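Local coordinates for protein pentafunctional AROM polypeptide (Schizosaccharomyces pombe, PDB 5SWV) that probably catalyses two steps of the shikimate pathway, dehydrating 3-dehydroquinate and reducing 3-dehydroshikimate to shikimate, at residues Ala503-Arg506 against Gln507-Ser511; Thr519-Phe522 against Asp523-Gln527. One frame throughout, in Å; residues are numbered along the deposited sequence.

Contact 1: Ala503-Arg506 against Gln507-Ser511; sequences ALVR and QGLAS
V505 and L509, one helical turn apart, meet in a local i to i+4 contact within helix 500-516, in the shikimate dehydrogenase part of the chain. Their side chains run alongside each other and point the same way, V505 CG1 lying 3.8 Å from L509 CD1. In V505 this branch stands anti to the backbone N (chi1 166°), whereas CG of L509 leans back over the preceding turn (chi1 -68°) and passes the carbonyl oxygen of V505. That same oxygen accepts the amide of L509, with V505 O to L509 N at 3.0 Å, so one carbonyl is both bonded by the amide and covered by the leucine's hydrocarbon. The motif is the alpha-helical i to i+4 pattern, repeated at every step: the amide of Q507 bonds to the carbonyl of A503, and that of A510 to the carbonyl of R506. The bond from G508 N to L504 O is weak at 3.3 Å, though nearly straight at 174°. Q507 turns its extended chain back along the helix, bringing its CG to 3.5 Å from A503 O; its amide end lies near A503 O and L504 CA, on the side of the helix away from V505 and L509. The apolar pair belongs to a face turned toward the C-terminal helix 522-530. R506 extends from CG to NE and finds its ionic partner one turn earlier, its NH2 forming a salt bridge with E502. On the Q507 and S511 side, the carbonyl of Q507 and the hydroxyl of S511 both bond to T352 OG1.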
loop_
_atom_site.group_PDB
_atom_site.type_symbol
_atom_site.label_atom_id
_atom_site.label_comp_id
_atom_site.label_asym_id
_atom_site.label_seq_id
_atom_site.Cartn_x
_atom_site.Cartn_y
_atom_site.Cartn_z
ATOM N N ALA A 503 0.788 -16.167 3.365
ATOM C CA ALA A 503 0.811 -15.260 4.508
ATOM C C ALA A 503 2.211 -14.883 4.934
ATOM O O ALA A 503 2.468 -13.719 5.199
ATOM C CB ALA A 503 0.068 -15.854 5.687
ATOM N N LEU A 504 3.105 -15.865 5.001
ATOM C CA LEU A 504 4.525 -15.619 5.317
ATOM C C LEU A 504 5.147 -14.609 4.351
ATOM O O LEU A 504 5.890 -13.716 4.767
ATOM C CB LEU A 504 5.354 -16.913 5.269
ATOM C CG LEU A 504 6.749 -16.877 5.955
ATOM C CD1 LEU A 504 7.031 -18.278 6.495
ATOM C CD2 LEU A 504 7.964 -16.372 5.127
ATOM N N VAL A 505 4.839 -14.755 3.068
ATOM C CA VAL A 505 5.359 -13.844 2.070
ATOM C C VAL A 505 4.844 -12.433 2.277
ATOM O O VAL A 505 5.618 -11.483 2.175
ATOM C CB VAL A 505 5.053 -14.333 0.646
ATOM C CG1 VAL A 505 5.272 -13.232 -0.391
ATOM C CG2 VAL A 505 5.932 -15.533 0.333
ATOM N N ARG A 506 3.558 -12.297 2.577
ATOM C CA ARG A 506 2.974 -10.980 2.814
ATOM C C ARG A 506 3.435 -10.308 4.124
ATOM O O ARG A 506 3.418 -9.082 4.196
ATOM C CB ARG A 506 1.451 -11.043 2.709
ATOM C CG ARG A 506 0.951 -11.467 1.327
ATOM C CD ARG A 506 -0.538 -11.194 1.128
ATOM N NE ARG A 506 -1.127 -11.799 -0.083
ATOM C CZ ARG A 506 -1.134 -11.263 -1.313
ATOM N NH1 ARG A 506 -0.558 -10.098 -1.585
ATOM N NH2 ARG A 506 -1.729 -11.915 -2.296
ATOM N N GLN A 507 3.851 -11.089 5.134
ATOM C CA GLN A 507 4.493 -10.534 6.358
ATOM C C GLN A 507 5.775 -9.831 6.032
ATOM O O GLN A 507 6.007 -8.710 6.491
ATOM C CB GLN A 507 4.866 -11.609 7.375
ATOM C CG GLN A 507 3.686 -12.209 8.095
ATOM C CD GLN A 507 4.060 -13.461 8.864
ATOM O OE1 GLN A 507 5.257 -13.743 9.062
ATOM N NE2 GLN A 507 3.035 -14.227 9.305
ATOM N N GLY A 508 6.616 -10.535 5.275
ATOM C CA GLY A 508 7.859 -9.992 4.757
ATOM C C GLY A 508 7.644 -8.749 3.921
ATOM O O GLY A 508 8.380 -7.788 4.075
ATOM N N LEU A 509 6.633 -8.753 3.055
ATOM C CA LEU A 509 6.365 -7.598 2.187
ATOM C C LEU A 509 5.925 -6.367 2.983
ATOM O O LEU A 509 6.350 -5.256 2.700
ATOM C CB LEU A 509 5.348 -7.947 1.092
ATOM C CG LEU A 509 5.851 -8.952 0.041
ATOM C CD1 LEU A 509 4.713 -9.463 -0.834
ATOM C CD2 LEU A 509 6.933 -8.349 -0.829
ATOM N N ALA A 510 5.100 -6.578 3.993
ATOM C CA ALA A 510 4.753 -5.519 4.938
ATOM C C ALA A 510 5.983 -4.937 5.651
ATOM O O ALA A 510 6.092 -3.724 5.826
ATOM C CB ALA A 510 3.767 -6.055 5.963
ATOM N N SER A 511 6.905 -5.803 6.061
ATOM C CA SER A 511 8.132 -5.348 6.699
ATOM C C SER A 511 8.939 -4.512 5.724
ATOM O O SER A 511 9.433 -3.434 6.076
ATOM C CB SER A 511 8.955 -6.527 7.195
ATOM O OG SER A 511 8.252 -7.248 8.191
#

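Contact 2: Thr519-Phe522 against Asp523-Gln527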
loop_
_atom_site.group_PDB
_atom_site.type_symbol
_atom_site.label_atom_id
_atom_site.label_comp_id
_atom_site.label_asym_id
_atom_site.label_seq_id
_atom_site.Cartn_x
_atom_site.Cartn_y
_atom_site.Cartn_z
ATOM N N THR A 519 5.800 -0.542 -1.644
ATOM C CA THR A 519 5.302 -1.905 -1.766
ATOM C C THR A 519 6.109 -2.628 -2.815
ATOM O O THR A 519 6.810 -2.004 -3.596
ATOM C CB THR A 519 3.836 -1.984 -2.197
ATOM O OG1 THR A 519 3.718 -1.443 -3.510
ATOM C CG2 THR A 519 2.910 -1.244 -1.215
ATOM N N ALA A 520 5.996 -3.950 -2.820
ATOM C CA ALA A 520 6.620 -4.807 -3.821
ATOM C C ALA A 520 5.577 -5.820 -4.322
ATOM O O ALA A 520 4.688 -6.181 -3.565
ATOM C CB ALA A 520 7.806 -5.517 -3.200
ATOM N N PRO A 521 5.695 -6.311 -5.572
ATOM C CA PRO A 521 4.641 -7.168 -6.129
ATOM C C PRO A 521 4.653 -8.579 -5.550
ATOM O O PRO A 521 5.714 -9.215 -5.507
ATOM C CB PRO A 521 4.983 -7.218 -7.619
ATOM C CG PRO A 521 6.455 -6.957 -7.702
ATOM C CD PRO A 521 6.919 -6.382 -6.389
ATOM N N PHE A 522 3.488 -9.061 -5.118
ATOM C CA PHE A 522 3.413 -10.350 -4.452
ATOM C C PHE A 522 3.811 -11.493 -5.376
ATOM O O PHE A 522 4.633 -12.305 -5.001
ATOM C CB PHE A 522 2.019 -10.582 -3.893
ATOM C CG PHE A 522 1.761 -12.001 -3.457
ATOM C CD1 PHE A 522 2.092 -12.419 -2.180
ATOM C CD2 PHE A 522 1.176 -12.917 -4.332
ATOM C CE1 PHE A 522 1.847 -13.724 -1.782
ATOM C CE2 PHE A 522 0.930 -14.223 -3.941
ATOM C CZ PHE A 522 1.264 -14.626 -2.663
ATOM N N ASP A 523 3.233 -11.540 -6.573
ATOM C CA ASP A 523 3.389 -12.684 -7.491
ATOM C C ASP A 523 4.825 -13.108 -7.789
ATOM O O ASP A 523 5.174 -14.269 -7.588
ATOM C CB ASP A 523 2.692 -12.405 -8.825
ATOM C CG ASP A 523 1.184 -12.574 -8.764
ATOM O OD1 ASP A 523 0.610 -12.935 -7.702
ATOM O OD2 ASP A 523 0.569 -12.347 -9.827
ATOM N N ALA A 524 5.643 -12.178 -8.281
ATOM C CA ALA A 524 7.033 -12.487 -8.653
ATOM C C ALA A 524 7.914 -12.769 -7.447
ATOM O O ALA A 524 8.865 -13.535 -7.548
ATOM C CB ALA A 524 7.641 -11.378 -9.496
ATOM N N VAL A 525 7.603 -12.161 -6.309
ATOM C CA VAL A 525 8.359 -12.414 -5.093
ATOM C C VAL A 525 8.015 -13.800 -4.550
ATOM O O VAL A 525 8.887 -14.503 -4.053
ATOM C CB VAL A 525 8.094 -11.349 -4.023
ATOM C CG1 VAL A 525 8.839 -11.683 -2.745
ATOM C CG2 VAL A 525 8.546 -9.979 -4.508
ATOM N N TYR A 526 6.744 -14.173 -4.651
ATOM C CA TYR A 526 6.276 -15.501 -4.267
ATOM C C TYR A 526 6.886 -16.589 -5.171
ATOM O O TYR A 526 7.296 -17.633 -4.676
ATOM C CB TYR A 526 4.727 -15.524 -4.275
ATOM C CG TYR A 526 4.095 -16.839 -3.894
ATOM C CD1 TYR A 526 3.904 -17.849 -4.847
ATOM C CD2 TYR A 526 3.688 -17.083 -2.590
ATOM C CE1 TYR A 526 3.342 -19.064 -4.510
ATOM C CE2 TYR A 526 3.114 -18.301 -2.242
ATOM C CZ TYR A 526 2.945 -19.286 -3.208
ATOM O OH TYR A 526 2.378 -20.479 -2.871
ATOM N N GLN A 527 6.973 -16.338 -6.478
ATOM C CA GLN A 527 7.540 -17.335 -7.420
ATOM C C GLN A 527 8.979 -17.751 -7.124
ATOM O O GLN A 527 9.342 -18.897 -7.383
ATOM C CB GLN A 527 7.430 -16.878 -8.898
ATOM C CG GLN A 527 6.023 -16.961 -9.511
ATOM C CD GLN A 527 5.279 -18.274 -9.189
ATOM O OE1 GLN A 527 5.856 -19.366 -9.276
ATOM N NE2 GLN A 527 4.000 -18.168 -8.802
#
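F522 and Y526 meet across the first turn of the C-terminal helix 522-530, where P521 holds the N-cap position. The phenylalanine can be followed outward from its CB, which adjoins the amide of D523. Its CG is anti to the backbone N (chi1 167°), which sends the ring along the helix toward the following turn instead of back over the loop. On one flank CD2 comes 3.4 Å from D523 OD1; this carboxylate oxygen lies at the ring edge, in its plane, and the two flat groups are turned 64° apart. On the other flank CE1 approaches Y526 CD2. CE2 is near both D523 OD1 and Y526 CB, and the tip atom CZ makes the closest approach to the tyrosine ring, 3.5 Å from Y526 CD2. The methylene of Y526 lies over one face of the phenylalanine in a CH-pi contact, its CB 4.1 Å from the F522 ring centroid and displaced toward the rim. The two side chains point the same way, their ring planes inclined at 32° and centroids 5.2 Å apart, an oblique pairing. The backbone closes the same turn, with Y526 N bonded to F522 O at 2.8 Å. V525 faces the loop side, where its CG2 meets P521 O and the proline ring at CD, while L269 and L276 of helix 266-277 pack against it. R506 of helix 500-516 adds a cation-pi contact to F522, its guanidinium lying over the face opposite Y526 CB. Chemically, the phenylalanine is thus a ring with an oxygen at its positive hydrogen edge and an arginine over its pi face, an arrangement in which carboxylate and cation would both be favourably placed by the ring's quadrupole.

How the contacts relate
Contact 1 is the more deeply buried, with half of its touching residues inside the protein; contact 2 lies at the surface. Both belong to the C-terminal part of the shikimate dehydrogenase region, contact 1 on helix 500-516, contact 2 on the loop and start of helix 522-530. Repeated main-chain bonding and an aliphatic pair dominate the mid-helix contact, whereas the helix-start contact relies on aromatic, CH-pi and proline packing with one main-chain bond. They join directly: V505 CG1 lies 3.7 Å from F522 CE1, and L509 CD2 is 3.8 Å from A520 CB. The valine-leucine face of 503-511 therefore continues into the aromatic side of 519-527, with R506 at their border.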